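Local coordinates for McyG protein (Microcystis aeruginosa PCC 7806, PDB 4R0M) that probably activates phenylalanine-like substrates as acyl-adenylates in microcystin synthesis and hands them to its own peptidyl carrier domain, at residues Leu100-Ala103 with Pro104-Leu108; Val113-Leu116 with Glu117-Lys121. All blocks are in the same frame, centred on the assembly; numbering follows the deposited sequence.

Interaction 1. Residues Leu100-Ala103 with Pro104-Leu108; sequences LTVA and PSYDL
Ala103 meets the Tyr106 side chain twice, with its backbone N-H at the hydroxyl and with its methyl over the ring. The Ala103 N-H donates to the phenol oxygen, with 3.1 Å from Ala103 N to Tyr106 OH and an N-H...O angle of 157°. Meanwhile the methyl of the same alanine sits over one face of the tyrosine ring in a CH-pi contact: Ala103 CB is 3.7 Å from the centroid of the Tyr106 ring. It is shifted toward the hydroxyl end, so its nearest ring atom is Tyr106 CZ, 3.5 Å from Ala103 CB. Val102 adds to this at the phenol tip, where its CG1 comes within 3.9 Å of Tyr106 OH, the two side chains crossing at about a right angle. The tyrosine gets there by turning back along the chain: CG lies anti to the carbonyl carbon (chi1 -72°), and the ring reaches over the turn to the residue three places earlier. This is the connection of a beta-alpha-beta crossover in the AMP-binding domain, the loop that leaves the edge strand 96-99 of a parallel sheet and leads into helix 111-122. At the bend itself Pro104 CD, next along the chain, lies 3.6 Å from Ala103 CB. That methyl also touches Ser105 O at 3.4 Å from Ala103 CB, and the serine carbonyl in turn accepts a hydrogen bond from the Asn110 side-chain amide just ahead of the helix. Further out, Ile138 and Leu141 of helix 135-144 pack against the tyrosine side chain, while Thr101 OG1 is hydrogen-bonded to Asp225 OD2 and the Leu100 backbone is hydrogen-bonded to that of Leu75 on strand 72-76.

Interaction 2. Residues Val113-Leu116 with Glu117-Lys121; sequences VKKL and ENVWK
Val113 and Glu117 are joined by one of four successive i to i+4 rungs, part of the alpha-helical ladder of helix 111-122 in the AMP-binding domain. Glu117 N donates to Val113 O at 3.1 Å, and in the same way Asn118 N serves Lys114 O, Val119 N serves Lys115 O and Trp120 N serves Leu116 O. The Val119 bond is the straightest, with an N-H...O angle of 171° and 2.8 Å from Val119 N to Lys115 O. The ladder goes on past these four, Lys121 N taking up Glu117 O. Side chains of the following turn then shield the acceptors. Asn118 has its CG beside the backbone N (chi1 -77°), which lays the amide against the previous turn, with Asn118 CG 3.2 Å from Lys114 O. The amide nitrogen is badly angled for that carbonyl, which takes its hydrogen bond from the backbone. With the amide cut back to an alanine, the Lys114 carbonyl would probably keep its backbone bond but lose the cover of the Asn118 side chain. Val119 does the same one residue on, resting CG2 at 3.2 Å from Lys115 O. At the start of the segment Val113 N is satisfied by Asn110 OD1. The Lys115 ammonium is satisfied away from the helix: NZ donates to Phe181 O, with the side chain about 8 Å from the bound phenylalanyl-adenylate. Leu116 turns inward onto Ile74 and Gln76 of strand 72-76, and the Trp120 ring meets Trp150 edge-to-face. Glu117 lies side by side with Val113, the two pointing the same way, and its extended chain carries the carboxylate back until OE2 is 3.9 Å from Val113 CG1.

Running from the N terminus, the chain leaves strand 96-99 and enters interaction 1, where it bends at 103-106 and the Tyr106 side chain reaches back to Ala103. That contact is finished before interaction 2 begins on helix 111-122, so the two stand in series and neither nest nor cross. Their centres lie 11 Å apart, and they meet directly: Leu100 CD1 lies 3.8 Å from Val119 CB, and Ala103 CB packs on Val113 CG2 at 3.8 Å. Tyr106 CE2 is 3.9 Å from Leu116 CD2. The loop is thus folded against the helix it leads into, and both pack on strand 72-76 and helix 135-144.

Interaction 1. Residues Leu100-Ala103 with Pro104-Leu108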
loop_
_atom_site.group_PDB
_atom_site.type_symbol
_atom_site.label_atom_id
_atom_site.label_comp_id
_atom_site.label_asym_id
_atom_site.label_seq_id
_atom_site.Cartn_x
_atom_site.Cartn_y
_atom_site.Cartn_z
ATOM N N LEU A 100 10.597 6.655 2.440
ATOM C CA LEU A 100 9.444 7.340 3.011
ATOM C C LEU A 100 8.673 8.072 1.916
ATOM O O LEU A 100 9.243 8.436 0.886
ATOM C CB LEU A 100 9.876 8.302 4.126
ATOM C CG LEU A 100 10.473 7.691 5.404
ATOM C CD1 LEU A 100 11.122 8.765 6.264
ATOM C CD2 LEU A 100 9.439 6.913 6.207
ATOM N N THR A 101 7.377 8.264 2.147
ATOM C CA THR A 101 6.502 8.962 1.212
ATOM C C THR A 101 7.021 10.373 0.958
ATOM O O THR A 101 7.386 11.088 1.893
ATOM C CB THR A 101 5.055 9.030 1.751
ATOM O OG1 THR A 101 4.585 7.703 2.025
ATOM C CG2 THR A 101 4.111 9.698 0.746
ATOM N N VAL A 102 7.077 10.749 -0.316
ATOM C CA VAL A 102 7.393 12.114 -0.714
ATOM C C VAL A 102 6.202 13.010 -0.372
ATOM O O VAL A 102 5.069 12.727 -0.764
ATOM C CB VAL A 102 7.745 12.190 -2.218
ATOM C CG1 VAL A 102 7.697 13.624 -2.730
ATOM C CG2 VAL A 102 9.118 11.576 -2.471
ATOM N N ALA A 103 6.468 14.073 0.384
ATOM C CA ALA A 103 5.433 15.008 0.823
ATOM C C ALA A 103 4.804 15.753 -0.354
ATOM O O ALA A 103 5.486 16.011 -1.350
ATOM C CB ALA A 103 6.008 15.993 1.830
ATOM N N PRO A 104 3.496 16.083 -0.254
ATOM C CA PRO A 104 2.832 16.908 -1.274
ATOM C C PRO A 104 3.434 18.309 -1.358
ATOM O O PRO A 104 3.448 18.911 -2.434
ATOM C CB PRO A 104 1.371 16.964 -0.806
ATOM C CG PRO A 104 1.390 16.547 0.625
ATOM C CD PRO A 104 2.545 15.600 0.765
ATOM N N SER A 105 3.922 18.816 -0.227
ATOM C CA SER A 105 4.733 20.035 -0.189
ATOM C C SER A 105 5.620 20.026 1.053
ATOM O O SER A 105 5.356 19.291 2.006
ATOM C CB SER A 105 3.859 21.296 -0.223
ATOM O OG SER A 105 3.101 21.433 0.963
ATOM N N TYR A 106 6.670 20.842 1.038
ATOM C CA TYR A 106 7.625 20.891 2.142
ATOM C C TYR A 106 7.633 22.241 2.864
ATOM O O TYR A 106 8.455 22.476 3.755
ATOM C CB TYR A 106 9.029 20.498 1.651
ATOM C CG TYR A 106 9.149 19.020 1.339
ATOM C CD1 TYR A 106 8.804 18.523 0.083
ATOM C CD2 TYR A 106 9.585 18.115 2.308
ATOM C CE1 TYR A 106 8.898 17.170 -0.204
ATOM C CE2 TYR A 106 9.685 16.757 2.031
ATOM C CZ TYR A 106 9.342 16.292 0.772
ATOM O OH TYR A 106 9.433 14.951 0.486
ATOM N N ASP A 107 6.707 23.115 2.479
ATOM C CA ASP A 107 6.547 24.428 3.112
ATOM C C ASP A 107 5.200 24.571 3.829
ATOM O O ASP A 107 4.933 25.591 4.469
ATOM C CB ASP A 107 6.746 25.554 2.089
ATOM C CG ASP A 107 5.792 25.458 0.904
ATOM O OD1 ASP A 107 4.941 24.541 0.861
ATOM O OD2 ASP A 107 5.899 26.312 -0.001
ATOM N N LEU A 108 4.362 23.543 3.712
ATOM C CA LEU A 108 3.065 23.500 4.384
ATOM C C LEU A 108 2.955 22.272 5.283
ATOM O O LEU A 108 3.605 21.254 5.044
ATOM C CB LEU A 108 1.922 23.509 3.363
ATOM C CG LEU A 108 1.776 24.699 2.404
ATOM C CD1 LEU A 108 0.798 24.353 1.290
ATOM C CD2 LEU A 108 1.346 25.969 3.129
#

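Interaction 2. Residues Val113-Leu116 with Glu117-Lys121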
loop_
_atom_site.group_PDB
_atom_site.type_symbol
_atom_site.label_atom_id
_atom_site.label_comp_id
_atom_site.label_asym_id
_atom_site.label_seq_id
_atom_site.Cartn_x
_atom_site.Cartn_y
_atom_site.Cartn_z
ATOM N N VAL A 113 5.610 15.274 5.942
ATOM C CA VAL A 113 6.683 16.109 6.491
ATOM C C VAL A 113 6.995 15.716 7.939
ATOM O O VAL A 113 8.165 15.619 8.318
ATOM C CB VAL A 113 6.338 17.618 6.389
ATOM C CG1 VAL A 113 7.184 18.456 7.342
ATOM C CG2 VAL A 113 6.514 18.107 4.959
ATOM N N LYS A 114 5.946 15.481 8.729
ATOM C CA LYS A 114 6.085 15.077 10.132
ATOM C C LYS A 114 6.748 13.709 10.266
ATOM O O LYS A 114 7.596 13.508 11.135
ATOM C CB LYS A 114 4.723 15.067 10.838
ATOM C CG LYS A 114 4.175 16.449 11.155
ATOM C CD LYS A 114 2.690 16.402 11.495
ATOM C CE LYS A 114 2.101 17.804 11.580
ATOM N NZ LYS A 114 0.623 17.787 11.766
ATOM N N LYS A 115 6.356 12.781 9.398
ATOM C CA LYS A 115 6.924 11.436 9.381
ATOM C C LYS A 115 8.421 11.490 9.065
ATOM O O LYS A 115 9.227 10.873 9.761
ATOM C CB LYS A 115 6.186 10.558 8.371
ATOM C CG LYS A 115 6.309 9.067 8.632
ATOM C CD LYS A 115 5.628 8.272 7.532
ATOM C CE LYS A 115 5.535 6.801 7.890
ATOM N NZ LYS A 115 4.940 6.006 6.781
ATOM N N LEU A 116 8.778 12.248 8.029
ATOM C CA LEU A 116 10.175 12.445 7.646
ATOM C C LEU A 116 11.018 12.955 8.815
ATOM O O LEU A 116 12.093 12.417 9.084
ATOM C CB LEU A 116 10.281 13.397 6.447
ATOM C CG LEU A 116 11.657 13.955 6.063
ATOM C CD1 LEU A 116 12.619 12.864 5.604
ATOM C CD2 LEU A 116 11.508 15.028 4.995
ATOM N N GLU A 117 10.518 13.980 9.507
ATOM C CA GLU A 117 11.212 14.561 10.660
ATOM C C GLU A 117 11.287 13.600 11.845
ATOM O O GLU A 117 12.324 13.512 12.505
ATOM C CB GLU A 117 10.565 15.886 11.081
ATOM C CG GLU A 117 10.760 17.009 10.071
ATOM C CD GLU A 117 10.137 18.329 10.494
ATOM O OE1 GLU A 117 9.643 18.440 11.634
ATOM O OE2 GLU A 117 10.144 19.268 9.675
ATOM N N ASN A 118 10.193 12.885 12.107
ATOM C CA ASN A 118 10.144 11.925 13.212
ATOM C C ASN A 118 11.093 10.750 13.005
ATOM O O ASN A 118 11.863 10.405 13.901
ATOM C CB ASN A 118 8.715 11.419 13.451
ATOM C CG ASN A 118 7.842 12.433 14.176
ATOM O OD1 ASN A 118 8.337 13.339 14.849
ATOM N ND2 ASN A 118 6.528 12.276 14.046
ATOM N N VAL A 119 11.031 10.150 11.817
ATOM C CA VAL A 119 11.903 9.038 11.450
ATOM C C VAL A 119 13.367 9.481 11.502
ATOM O O VAL A 119 14.220 8.762 12.028
ATOM C CB VAL A 119 11.536 8.465 10.058
ATOM C CG1 VAL A 119 12.583 7.474 9.570
ATOM C CG2 VAL A 119 10.164 7.808 10.100
ATOM N N TRP A 120 13.638 10.676 10.976
ATOM C CA TRP A 120 14.977 11.272 10.998
ATOM C C TRP A 120 15.536 11.363 12.393
ATOM O O TRP A 120 16.719 11.090 12.610
ATOM C CB TRP A 120 14.944 12.646 10.337
ATOM C CG TRP A 120 16.273 13.355 10.243
ATOM C CD1 TRP A 120 17.290 13.142 9.315
ATOM C CD2 TRP A 120 16.757 14.452 11.092
ATOM N NE1 TRP A 120 18.343 13.997 9.535
ATOM C CE2 TRP A 120 18.090 14.808 10.583
ATOM C CE3 TRP A 120 16.246 15.144 12.185
ATOM C CZ2 TRP A 120 18.851 15.815 11.160
ATOM C CZ3 TRP A 120 17.025 16.156 12.758
ATOM C CH2 TRP A 120 18.294 16.481 12.256
ATOM N N LYS A 121 14.687 11.738 13.348
ATOM C CA LYS A 121 15.083 11.827 14.755
ATOM C C LYS A 121 15.270 10.444 15.385
ATOM O O LYS A 121 16.211 10.230 16.151
ATOM C CB LYS A 121 14.072 12.662 15.552
ATOM C CG LYS A 121 14.134 14.150 15.236
ATOM C CD LYS A 121 12.933 14.914 15.778
ATOM C CE LYS A 121 12.980 16.371 15.339
ATOM N NZ LYS A 121 11.953 17.212 16.019
#